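Long-range contacts in proto-oncogene vav (Homo sapiens, PDB 6NFA), which probably acts as a guanine nucleotide exchange factor for Rho-family GTPases, pairing a RhoGEF (DH) domain with PH and C1 domains: residues 87-92 / 123-128; 138-143 / 167-172; 217-222 / 383-388. One frame throughout, in Å; residues are numbered along the deposited sequence.

In the fold
Followed from the N terminus, the chain closes three loops in series, none nested in or crossing another. Contact 1 comes first, where 87-92 on helix 86-105 meets 123-128, which runs into helix 126-146. Contact 2 then uses 138-143, further along that same helix, to receive 167-172 within the RhoGEF domain; the centres of contacts 1 and 2 lie about 19 Å apart. Contact 3 is the long closure: the PH domain lies in the chain between 217-222, which is part of helix 196-235, and the C1-domain loop 383-388. Contacts 1 and 3 do not touch each other, yet both line the site of the bound 9K1, between the RhoGEF helices and the C1 domain.

Contact 1: 87-92 / 123-128; sequences EDLLRV and FLVYGR. With 9K1 ((2S)-2-{[3-(4-methylphenyl)imidazo[1,2-a]pyrazin-8-yl]amino}-3-(pyridin-3-yl)propan-1-ol), chain D.
In the helical bundle of the RhoGEF domain, Leu89 of helix 86-105 packs against Tyr126 of segment 123-128. Leu89 CD2 sits almost over the middle of the Tyr126 ring, 3.9 Å from its centroid and 12° off the ring normal, a CH-pi contact, while Leu89 CD1 lies near Tyr126 CE1 at 3.9 Å. The branched leucine thus lays both methyls on the ring, and the two side chains cross at about a right angle. Leu89 CD2 also touches Val125 CG1 at 4.0 Å. One turn on, Val92 CG1 reaches Phe123 CE1 at 3.5 Å; with CG1 anti to the backbone N (chi1 171°), Val92 turns this methyl to the ring. Phe123 in turn stacks on His93 and has Phe96 edge-to-face. At the border, the carboxylate of Asp88 crosses Val125 at about a right angle, Asp88 OD2 3.4 Å from Val125 CG1, and forms a long salt bridge to Arg91.

Tyrosine suits its place by working in several directions: its OH hydrogen-bonds to Tyr55 OH, Pro175, Met176 and Val179 of helix 174-179 touch its side chain, and Tyr126 CB lies 3.5 Å from C21 of 9K1, the methyl of the tolyl group. Cutting Tyr126 back to an alanine is likely to leave Leu89 without the ring beneath its methyls, open a gap between the segments and cost Tyr55 its hydroxyl partner. Across the two segments the chemistry is almost wholly apolar, so the fit of methyls to aromatic rings, rather than directional bonds, joins the two segments beside the ligand.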
loop_
_atom_site.group_PDB
_atom_site.type_symbol
_atom_site.label_atom_id
_atom_site.label_comp_id
_atom_site.label_asym_id
_atom_site.label_seq_id
_atom_site.Cartn_x
_atom_site.Cartn_y
_atom_site.Cartn_z
ATOM N N GLU A 87 -5.081 -21.502 -2.198
ATOM C CA GLU A 87 -4.533 -22.798 -1.817
ATOM C C GLU A 87 -3.223 -22.635 -1.070
ATOM O O GLU A 87 -3.010 -23.333 -0.078
ATOM C CB GLU A 87 -4.320 -23.705 -3.027
ATOM C CG GLU A 87 -5.588 -24.045 -3.786
ATOM C CD GLU A 87 -5.384 -24.864 -5.049
ATOM O OE1 GLU A 87 -6.385 -25.116 -5.756
ATOM O OE2 GLU A 87 -4.236 -25.285 -5.321
ATOM N N ASP A 88 -2.356 -21.700 -1.515
ATOM C CA ASP A 88 -1.088 -21.474 -0.835
ATOM C C ASP A 88 -1.280 -20.840 0.537
ATOM O O ASP A 88 -0.541 -21.198 1.450
ATOM C CB ASP A 88 -0.074 -20.718 -1.690
ATOM C CG ASP A 88 1.339 -21.166 -1.354
ATOM O OD1 ASP A 88 1.680 -22.344 -1.653
ATOM O OD2 ASP A 88 2.090 -20.362 -0.750
ATOM N N LEU A 89 -2.317 -19.993 0.707
ATOM C CA LEU A 89 -2.675 -19.402 2.002
ATOM C C LEU A 89 -3.017 -20.538 2.984
ATOM O O LEU A 89 -2.382 -20.634 4.033
ATOM C CB LEU A 89 -3.863 -18.417 1.885
ATOM C CG LEU A 89 -3.671 -17.118 1.081
ATOM C CD1 LEU A 89 -4.781 -16.141 1.391
ATOM C CD2 LEU A 89 -2.323 -16.448 1.375
ATOM N N LEU A 90 -3.951 -21.448 2.586
ATOM C CA LEU A 90 -4.372 -22.638 3.337
ATOM C C LEU A 90 -3.167 -23.500 3.739
ATOM O O LEU A 90 -3.095 -23.906 4.889
ATOM C CB LEU A 90 -5.380 -23.466 2.515
ATOM C CG LEU A 90 -5.677 -24.906 2.983
ATOM C CD1 LEU A 90 -6.584 -24.921 4.221
ATOM C CD2 LEU A 90 -6.304 -25.713 1.870
ATOM N N ARG A 91 -2.226 -23.752 2.815
ATOM C CA ARG A 91 -1.014 -24.529 3.069
ATOM C C ARG A 91 -0.141 -23.869 4.163
ATOM O O ARG A 91 0.382 -24.572 5.025
ATOM C CB ARG A 91 -0.230 -24.704 1.764
ATOM C CG ARG A 91 1.083 -25.469 1.894
ATOM C CD ARG A 91 2.057 -25.105 0.787
ATOM N NE ARG A 91 3.442 -25.108 1.262
ATOM C CZ ARG A 91 4.120 -24.018 1.613
ATOM N NH1 ARG A 91 3.556 -22.818 1.528
ATOM N NH2 ARG A 91 5.374 -24.120 2.034
ATOM N N VAL A 92 -0.019 -22.525 4.145
ATOM C CA VAL A 92 0.767 -21.775 5.131
ATOM C C VAL A 92 0.084 -21.812 6.528
ATOM O O VAL A 92 0.772 -22.030 7.527
ATOM C CB VAL A 92 1.118 -20.332 4.635
ATOM C CG1 VAL A 92 1.736 -19.485 5.738
ATOM C CG2 VAL A 92 2.061 -20.376 3.438
ATOM N N PHE A 123 4.012 -15.365 5.762
ATOM C CA PHE A 123 2.769 -14.669 5.395
ATOM C C PHE A 123 2.939 -13.609 4.282
ATOM O O PHE A 123 2.047 -12.789 4.040
ATOM C CB PHE A 123 2.107 -14.055 6.640
ATOM C CG PHE A 123 1.403 -15.041 7.546
ATOM C CD1 PHE A 123 0.963 -16.267 7.062
ATOM C CD2 PHE A 123 1.144 -14.726 8.876
ATOM C CE1 PHE A 123 0.301 -17.176 7.898
ATOM C CE2 PHE A 123 0.474 -15.635 9.713
ATOM C CZ PHE A 123 0.056 -16.852 9.216
ATOM N N LEU A 124 4.092 -13.641 3.621
ATOM C CA LEU A 124 4.454 -12.743 2.534
ATOM C C LEU A 124 3.635 -13.052 1.267
ATOM O O LEU A 124 3.441 -12.185 0.400
ATOM C CB LEU A 124 5.951 -12.914 2.269
ATOM C CG LEU A 124 6.791 -11.678 2.341
ATOM C CD1 LEU A 124 6.696 -10.992 3.737
ATOM C CD2 LEU A 124 8.200 -12.010 1.966
ATOM N N VAL A 125 3.180 -14.314 1.181
ATOM C CA VAL A 125 2.336 -14.895 0.140
ATOM C C VAL A 125 1.029 -14.073 0.006
ATOM O O VAL A 125 0.476 -13.990 -1.088
ATOM C CB VAL A 125 2.113 -16.395 0.485
ATOM C CG1 VAL A 125 1.168 -17.070 -0.496
ATOM C CG2 VAL A 125 3.444 -17.147 0.514
ATOM N N TYR A 126 0.613 -13.402 1.095
ATOM C CA TYR A 126 -0.527 -12.493 1.160
ATOM C C TYR A 126 -0.384 -11.240 0.278
ATOM O O TYR A 126 -1.382 -10.562 0.030
ATOM C CB TYR A 126 -0.725 -12.019 2.597
ATOM C CG TYR A 126 -1.672 -12.874 3.389
ATOM C CD1 TYR A 126 -3.039 -12.621 3.383
ATOM C CD2 TYR A 126 -1.206 -13.944 4.144
ATOM C CE1 TYR A 126 -3.926 -13.421 4.097
ATOM C CE2 TYR A 126 -2.082 -14.746 4.875
ATOM C CZ TYR A 126 -3.442 -14.477 4.849
ATOM O OH TYR A 126 -4.311 -15.245 5.573
ATOM N N GLY A 127 0.844 -10.911 -0.122
ATOM C CA GLY A 127 1.130 -9.750 -0.957
ATOM C C GLY A 127 0.376 -9.797 -2.268
ATOM O O GLY A 127 -0.375 -8.868 -2.599
ATOM N N ARG A 128 0.555 -10.918 -2.995
ATOM C CA ARG A 128 -0.113 -11.265 -4.245
ATOM C C ARG A 128 -1.651 -11.221 -4.016
ATOM O O ARG A 128 -2.358 -10.581 -4.793
ATOM C CB ARG A 128 0.331 -12.673 -4.665
ATOM C CG ARG A 128 0.125 -12.983 -6.122
ATOM C CD ARG A 128 0.616 -14.380 -6.425
ATOM N NE ARG A 128 -0.220 -15.015 -7.442
ATOM C CZ ARG A 128 -0.329 -16.327 -7.622
ATOM N NH1 ARG A 128 0.342 -17.170 -6.848
ATOM N NH2 ARG A 128 -1.121 -16.807 -8.572
HETATM C C1 9K1 D . 4.913 -6.672 -0.402
HETATM C C3 9K1 D . 4.567 -8.941 -0.011
HETATM C C12 9K1 D . 7.258 -6.096 -3.327
HETATM C C13 9K1 D . 8.461 -5.114 -3.275
HETATM C C15 9K1 D . 6.405 -5.973 -4.631
HETATM C C16 9K1 D . 2.930 -8.770 2.875
HETATM C C17 9K1 D . 2.058 -9.326 3.823
HETATM C C18 9K1 D . 0.705 -8.924 3.894
HETATM C C19 9K1 D . 0.213 -7.939 3.010
HETATM C C20 9K1 D . 1.072 -7.402 2.035
HETATM C C21 9K1 D . -0.209 -9.534 4.958
HETATM C C22 9K1 D . 5.178 -6.904 -4.578
HETATM C C23 9K1 D . 5.252 -8.240 -5.043
HETATM C C25 9K1 D . 3.008 -8.665 -4.382
HETATM C C26 9K1 D . 2.863 -7.352 -3.900
HETATM C C27 9K1 D . 3.964 -6.479 -3.990
HETATM N N2 9K1 D . 4.290 -7.664 0.199
HETATM C C4 9K1 D . 5.555 -9.248 -0.873
HETATM N N5 9K1 D . 6.238 -8.177 -1.581
HETATM C C6 9K1 D . 5.970 -6.922 -1.403
HETATM N N7 9K1 D . 4.463 -5.565 -0.019
HETATM C C8 9K1 D . 3.430 -5.774 0.959
HETATM C C9 9K1 D . 3.358 -7.131 0.987
HETATM C C10 9K1 D . 2.420 -7.829 1.952
HETATM N N11 9K1 D . 6.507 -5.920 -2.070
HETATM O O14 9K1 D . 9.348 -5.480 -2.192
HETATM N N24 9K1 D . 4.192 -9.083 -4.921
#

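Contact 2: 138-143 / 167-172; sequences KHLDRV and TLRDLL
The guanidinium of Arg169 meets the carboxylate of Asp141 at its edge: Asp141 OD2 lies close to the guanidinium plane, 3.9 Å from Arg169 NH1, with the two flat groups turned 29° apart. This is a long salt bridge, so the pairing is mostly a matter of charge. In Arg169 the bend at chi3 (81°) turns the end of the chain so that NH1 faces the acid, while Arg169 CD passes 3.3 Å from Asp141 OD1.

Beneath this polar margin, in the helical bundle of the RhoGEF domain, helix 126-146 packs on the short helix 168-171. Leu140 is the apolar member that fills the junction. Its CG is anti to the backbone N (chi1 165°), which directs the two methyls across the interface: Leu140 CD2 rests 3.8 Å from Arg169 CA, and Leu140 CD1 meets Leu168 CD2 at 3.9 Å. Leu172 adds CD1, 4.2 Å from Leu140 CD2. Leu154 of helix 148-162 touches both Leu140 and Leu168, and Phe66 and Phe83 lie against Leu168, so leucines suit this buried place. At the start of the short helix, Thr167 is the N-cap, its OG1 accepting a weak bond from Asp170 N.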
loop_
_atom_site.group_PDB
_atom_site.type_symbol
_atom_site.label_atom_id
_atom_site.label_comp_id
_atom_site.label_asym_id
_atom_site.label_seq_id
_atom_site.Cartn_x
_atom_site.Cartn_y
_atom_site.Cartn_z
ATOM N N LYS A 138 -14.432 -8.246 -8.668
ATOM C CA LYS A 138 -15.012 -7.646 -9.866
ATOM C C LYS A 138 -15.215 -8.691 -10.957
ATOM O O LYS A 138 -16.281 -8.723 -11.572
ATOM C CB LYS A 138 -14.157 -6.472 -10.369
ATOM N N HIS A 139 -14.224 -9.580 -11.155
ATOM C CA HIS A 139 -14.293 -10.628 -12.170
ATOM C C HIS A 139 -15.339 -11.698 -11.848
ATOM O O HIS A 139 -16.003 -12.196 -12.761
ATOM C CB HIS A 139 -12.920 -11.249 -12.400
ATOM C CG HIS A 139 -12.848 -12.113 -13.621
ATOM N ND1 HIS A 139 -12.838 -11.569 -14.897
ATOM C CD2 HIS A 139 -12.758 -13.459 -13.722
ATOM C CE1 HIS A 139 -12.753 -12.598 -15.724
ATOM N NE2 HIS A 139 -12.693 -13.754 -15.067
ATOM N N LEU A 140 -15.473 -12.052 -10.548
ATOM C CA LEU A 140 -16.444 -13.032 -10.048
ATOM C C LEU A 140 -17.874 -12.548 -10.331
ATOM O O LEU A 140 -18.692 -13.343 -10.791
ATOM C CB LEU A 140 -16.225 -13.322 -8.544
ATOM C CG LEU A 140 -17.358 -14.038 -7.778
ATOM C CD1 LEU A 140 -17.486 -15.498 -8.183
ATOM C CD2 LEU A 140 -17.132 -13.956 -6.301
ATOM N N ASP A 141 -18.143 -11.245 -10.107
ATOM C CA ASP A 141 -19.428 -10.614 -10.386
ATOM C C ASP A 141 -19.774 -10.732 -11.879
ATOM O O ASP A 141 -20.884 -11.147 -12.212
ATOM C CB ASP A 141 -19.415 -9.139 -9.953
ATOM C CG ASP A 141 -19.216 -8.902 -8.466
ATOM O OD1 ASP A 141 -19.690 -9.738 -7.657
ATOM O OD2 ASP A 141 -18.618 -7.857 -8.106
ATOM N N ARG A 142 -18.800 -10.421 -12.763
ATOM C CA ARG A 142 -18.914 -10.472 -14.223
ATOM C C ARG A 142 -19.212 -11.887 -14.750
ATOM O O ARG A 142 -20.027 -12.025 -15.658
ATOM C CB ARG A 142 -17.638 -9.914 -14.897
ATOM C CG ARG A 142 -17.416 -8.409 -14.728
ATOM C CD ARG A 142 -16.286 -7.913 -15.625
ATOM N NE ARG A 142 -15.240 -7.202 -14.880
ATOM C CZ ARG A 142 -14.003 -7.659 -14.688
ATOM N NH1 ARG A 142 -13.635 -8.832 -15.187
ATOM N NH2 ARG A 142 -13.125 -6.942 -13.997
ATOM N N VAL A 143 -18.547 -12.921 -14.205
ATOM C CA VAL A 143 -18.716 -14.320 -14.630
ATOM C C VAL A 143 -20.093 -14.855 -14.210
ATOM O O VAL A 143 -20.716 -15.615 -14.950
ATOM C CB VAL A 143 -17.526 -15.207 -14.152
ATOM C CG1 VAL A 143 -17.837 -16.696 -14.241
ATOM C CG2 VAL A 143 -16.253 -14.888 -14.930
ATOM N N THR A 167 -21.803 -15.945 1.003
ATOM C CA THR A 167 -21.554 -16.091 -0.440
ATOM C C THR A 167 -20.030 -16.187 -0.676
ATOM O O THR A 167 -19.269 -15.763 0.201
ATOM C CB THR A 167 -22.120 -14.872 -1.179
ATOM O OG1 THR A 167 -21.428 -13.700 -0.744
ATOM C CG2 THR A 167 -23.617 -14.693 -0.970
ATOM N N LEU A 168 -19.584 -16.710 -1.859
ATOM C CA LEU A 168 -18.151 -16.816 -2.222
ATOM C C LEU A 168 -17.487 -15.416 -2.217
ATOM O O LEU A 168 -16.344 -15.262 -1.767
ATOM C CB LEU A 168 -17.972 -17.507 -3.591
ATOM C CG LEU A 168 -16.537 -17.664 -4.132
ATOM C CD1 LEU A 168 -15.696 -18.592 -3.266
ATOM C CD2 LEU A 168 -16.539 -18.181 -5.552
ATOM N N ARG A 169 -18.260 -14.406 -2.656
ATOM C CA ARG A 169 -17.927 -12.985 -2.730
ATOM C C ARG A 169 -17.469 -12.430 -1.374
ATOM O O ARG A 169 -16.500 -11.670 -1.310
ATOM C CB ARG A 169 -19.159 -12.213 -3.228
ATOM C CG ARG A 169 -18.826 -11.039 -4.125
ATOM C CD ARG A 169 -20.054 -10.192 -4.366
ATOM N NE ARG A 169 -20.310 -9.282 -3.250
ATOM C CZ ARG A 169 -20.092 -7.971 -3.288
ATOM N NH1 ARG A 169 -19.631 -7.398 -4.394
ATOM N NH2 ARG A 169 -20.346 -7.221 -2.224
ATOM N N ASP A 170 -18.169 -12.829 -0.293
ATOM C CA ASP A 170 -17.883 -12.415 1.080
ATOM C C ASP A 170 -16.768 -13.238 1.707
ATOM O O ASP A 170 -15.985 -12.696 2.488
ATOM C CB ASP A 170 -19.158 -12.453 1.934
ATOM C CG ASP A 170 -20.276 -11.558 1.409
ATOM O OD1 ASP A 170 -19.970 -10.433 0.941
ATOM O OD2 ASP A 170 -21.458 -11.982 1.468
ATOM N N LEU A 171 -16.669 -14.523 1.334
ATOM C CA LEU A 171 -15.644 -15.430 1.830
ATOM C C LEU A 171 -14.260 -15.086 1.285
ATOM O O LEU A 171 -13.259 -15.269 1.989
ATOM C CB LEU A 171 -16.016 -16.887 1.522
ATOM C CG LEU A 171 -17.182 -17.468 2.338
ATOM C CD1 LEU A 171 -17.768 -18.693 1.669
ATOM C CD2 LEU A 171 -16.755 -17.808 3.760
ATOM N N LEU A 172 -14.196 -14.561 0.041
ATOM C CA LEU A 172 -12.929 -14.169 -0.581
ATOM C C LEU A 172 -12.334 -12.890 0.045
ATOM O O LEU A 172 -11.133 -12.644 -0.081
ATOM C CB LEU A 172 -13.053 -14.072 -2.108
ATOM C CG LEU A 172 -13.157 -15.405 -2.851
ATOM C CD1 LEU A 172 -13.630 -15.199 -4.266
ATOM C CD2 LEU A 172 -11.846 -16.169 -2.829
#

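Contact 3: 217-222 / 383-388; sequences NEVKRD and RGTFYQ. With 9K1 ((2S)-2-{[3-(4-methylphenyl)imidazo[1,2-a]pyrazin-8-yl]amino}-3-(pyridin-3-yl)propan-1-ol), chain D.
Asp222 OD2 takes two backbone N-H groups from the C1-domain loop 383-388, tying it to helix 196-235. Thr385 N meets the anti lone pair of Asp222 OD2 at 2.9 Å, whereas Phe386 N approaches Asp222 OD2 at 3.1 Å from above the carboxylate plane, 46° out of it. A water donates to the same oxygen and to Arg383 O, so OD2 is gripped three times; an aspartate suits this place because one anionic oxygen can accept them all. Gly384 passes so near that a CB would collide with Asp222 OD2, and its backbone angles also call for glycine. Next to it, Glu218 CG packs 3.8 Å from Arg383 CB, and Val219 CG2 lies 3.5 Å from C8 of 9K1. Gly384 N hydrogen-bonds to N7 of 9K1 at 3.1 Å, and Gly384 O accepts a weak bond from N11 of the ligand.

Further out, the other carboxylate oxygen, Asp222 OD1, forms a salt bridge to Arg248, which helps to fix the rotation of the group. Arg383 NH2 forms a salt bridge to Asp211, and Thr385 OG1 is hydrogen-bonded to Asn223. The Gly384 carbonyl is also met from above its plane by Gln388 NE2, 3.1 Å from Gly384 O.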
loop_
_atom_site.group_PDB
_atom_site.type_symbol
_atom_site.label_atom_id
_atom_site.label_comp_id
_atom_site.label_asym_id
_atom_site.label_seq_id
_atom_site.Cartn_x
_atom_site.Cartn_y
_atom_site.Cartn_z
ATOM N N ASN A 217 -1.915 -2.031 4.225
ATOM C CA ASN A 217 -2.207 -0.633 3.933
ATOM C C ASN A 217 -1.364 -0.096 2.791
ATOM O O ASN A 217 -1.915 0.540 1.899
ATOM C CB ASN A 217 -2.120 0.226 5.191
ATOM C CG ASN A 217 -3.143 -0.165 6.255
ATOM O OD1 ASN A 217 -4.252 -0.662 5.969
ATOM N ND2 ASN A 217 -2.787 0.035 7.520
ATOM N N GLU A 218 -0.064 -0.439 2.760
ATOM C CA GLU A 218 0.836 -0.028 1.690
ATOM C C GLU A 218 0.412 -0.584 0.341
ATOM O O GLU A 218 0.610 0.083 -0.663
ATOM C CB GLU A 218 2.295 -0.410 1.991
ATOM C CG GLU A 218 2.900 0.275 3.207
ATOM C CD GLU A 218 2.846 1.790 3.243
ATOM O OE1 GLU A 218 3.293 2.438 2.266
ATOM O OE2 GLU A 218 2.373 2.330 4.269
ATOM N N VAL A 219 -0.171 -1.789 0.309
ATOM C CA VAL A 219 -0.634 -2.401 -0.937
ATOM C C VAL A 219 -1.934 -1.731 -1.412
ATOM O O VAL A 219 -2.048 -1.408 -2.592
ATOM C CB VAL A 219 -0.715 -3.951 -0.850
ATOM C CG1 VAL A 219 -1.467 -4.544 -2.040
ATOM C CG2 VAL A 219 0.682 -4.548 -0.767
ATOM N N LYS A 220 -2.877 -1.471 -0.498
ATOM C CA LYS A 220 -4.120 -0.795 -0.855
ATOM C C LYS A 220 -3.815 0.617 -1.325
ATOM O O LYS A 220 -4.236 0.995 -2.416
ATOM C CB LYS A 220 -5.113 -0.780 0.319
ATOM C CG LYS A 220 -5.637 -2.160 0.714
ATOM C CD LYS A 220 -6.477 -2.061 1.994
ATOM C CE LYS A 220 -7.228 -3.328 2.332
ATOM N NZ LYS A 220 -7.889 -3.250 3.665
ATOM N N ARG A 221 -3.036 1.369 -0.541
ATOM C CA ARG A 221 -2.664 2.749 -0.842
ATOM C C ARG A 221 -1.938 2.882 -2.195
ATOM O O ARG A 221 -2.318 3.750 -2.979
ATOM C CB ARG A 221 -1.869 3.368 0.314
ATOM C CG ARG A 221 -1.733 4.880 0.249
ATOM C CD ARG A 221 -0.403 5.349 0.833
ATOM N NE ARG A 221 -0.405 5.372 2.299
ATOM C CZ ARG A 221 0.689 5.408 3.058
ATOM N NH1 ARG A 221 1.895 5.399 2.499
ATOM N NH2 ARG A 221 0.587 5.440 4.379
ATOM N N ASP A 222 -0.967 1.997 -2.502
ATOM C CA ASP A 222 -0.249 2.043 -3.777
ATOM C C ASP A 222 -1.135 1.748 -4.993
ATOM O O ASP A 222 -0.976 2.392 -6.042
ATOM C CB ASP A 222 0.980 1.135 -3.764
ATOM C CG ASP A 222 2.155 1.626 -2.930
ATOM O OD1 ASP A 222 2.045 2.725 -2.322
ATOM O OD2 ASP A 222 3.176 0.898 -2.857
ATOM N N ARG A 383 7.862 -2.340 1.504
ATOM C CA ARG A 383 6.425 -2.585 1.404
ATOM C C ARG A 383 5.738 -1.867 0.256
ATOM O O ARG A 383 6.097 -0.726 -0.064
ATOM C CB ARG A 383 5.728 -2.191 2.720
ATOM C CG ARG A 383 6.252 -2.886 3.970
ATOM C CD ARG A 383 5.658 -2.196 5.168
ATOM N NE ARG A 383 6.152 -2.755 6.424
ATOM C CZ ARG A 383 6.100 -2.120 7.588
ATOM N NH1 ARG A 383 5.599 -0.893 7.660
ATOM N NH2 ARG A 383 6.564 -2.698 8.686
ATOM N N GLY A 384 4.697 -2.500 -0.286
ATOM C CA GLY A 384 3.908 -1.920 -1.359
ATOM C C GLY A 384 4.266 -2.414 -2.742
ATOM O O GLY A 384 5.146 -3.268 -2.914
ATOM N N THR A 385 3.578 -1.840 -3.744
ATOM C CA THR A 385 3.656 -2.218 -5.162
ATOM C C THR A 385 4.146 -1.102 -6.094
ATOM O O THR A 385 4.250 -1.326 -7.301
ATOM C CB THR A 385 2.247 -2.664 -5.618
ATOM O OG1 THR A 385 1.318 -1.628 -5.303
ATOM C CG2 THR A 385 1.794 -3.946 -4.954
ATOM N N PHE A 386 4.421 0.094 -5.555
ATOM C CA PHE A 386 4.805 1.256 -6.354
ATOM C C PHE A 386 5.704 2.188 -5.543
ATOM O O PHE A 386 5.299 2.594 -4.459
ATOM C CB PHE A 386 3.515 2.009 -6.773
ATOM C CG PHE A 386 3.681 3.199 -7.681
ATOM C CD1 PHE A 386 3.998 3.028 -9.028
ATOM C CD2 PHE A 386 3.450 4.484 -7.215
ATOM C CE1 PHE A 386 4.124 4.127 -9.880
ATOM C CE2 PHE A 386 3.558 5.584 -8.071
ATOM C CZ PHE A 386 3.890 5.398 -9.399
ATOM N N TYR A 387 6.907 2.540 -6.081
ATOM C CA TYR A 387 7.934 3.439 -5.499
ATOM C C TYR A 387 8.140 3.249 -4.008
ATOM O O TYR A 387 8.081 4.190 -3.234
ATOM C CB TYR A 387 7.674 4.914 -5.848
ATOM C CG TYR A 387 8.130 5.240 -7.254
ATOM C CD1 TYR A 387 9.478 5.475 -7.535
ATOM C CD2 TYR A 387 7.224 5.278 -8.313
ATOM C CE1 TYR A 387 9.907 5.761 -8.829
ATOM C CE2 TYR A 387 7.645 5.552 -9.615
ATOM C CZ TYR A 387 8.988 5.799 -9.869
ATOM O OH TYR A 387 9.429 6.049 -11.149
ATOM N N GLN A 388 8.380 2.006 -3.626
ATOM C CA GLN A 388 8.529 1.519 -2.259
ATOM C C GLN A 388 9.753 2.050 -1.513
ATOM O O GLN A 388 9.741 2.083 -0.277
ATOM C CB GLN A 388 8.522 -0.017 -2.271
ATOM C CG GLN A 388 7.369 -0.618 -3.080
ATOM C CD GLN A 388 7.764 -1.067 -4.464
ATOM O OE1 GLN A 388 8.599 -0.454 -5.114
ATOM N NE2 GLN A 388 7.104 -2.093 -4.990
HETATM C C1 9K1 D . 4.913 -6.672 -0.402
HETATM C C3 9K1 D . 4.567 -8.941 -0.011
HETATM C C12 9K1 D . 7.258 -6.096 -3.327
HETATM C C13 9K1 D . 8.461 -5.114 -3.275
HETATM C C15 9K1 D . 6.405 -5.973 -4.631
HETATM C C16 9K1 D . 2.930 -8.770 2.875
HETATM C C17 9K1 D . 2.058 -9.326 3.823
HETATM C C18 9K1 D . 0.705 -8.924 3.894
HETATM C C19 9K1 D . 0.213 -7.939 3.010
HETATM C C20 9K1 D . 1.072 -7.402 2.035
HETATM C C21 9K1 D . -0.209 -9.534 4.958
HETATM C C22 9K1 D . 5.178 -6.904 -4.578
HETATM C C23 9K1 D . 5.252 -8.240 -5.043
HETATM C C25 9K1 D . 3.008 -8.665 -4.382
HETATM C C26 9K1 D . 2.863 -7.352 -3.900
HETATM C C27 9K1 D . 3.964 -6.479 -3.990
HETATM N N2 9K1 D . 4.290 -7.664 0.199
HETATM C C4 9K1 D . 5.555 -9.248 -0.873
HETATM N N5 9K1 D . 6.238 -8.177 -1.581
HETATM C C6 9K1 D . 5.970 -6.922 -1.403
HETATM N N7 9K1 D . 4.463 -5.565 -0.019
HETATM C C8 9K1 D . 3.430 -5.774 0.959
HETATM C C9 9K1 D . 3.358 -7.131 0.987
HETATM C C10 9K1 D . 2.420 -7.829 1.952
HETATM N N11 9K1 D . 6.507 -5.920 -2.070
HETATM O O14 9K1 D . 9.348 -5.480 -2.192
HETATM N N24 9K1 D . 4.192 -9.083 -4.921
HETATM O O HOH W 1 5.051 1.577 -1.023
#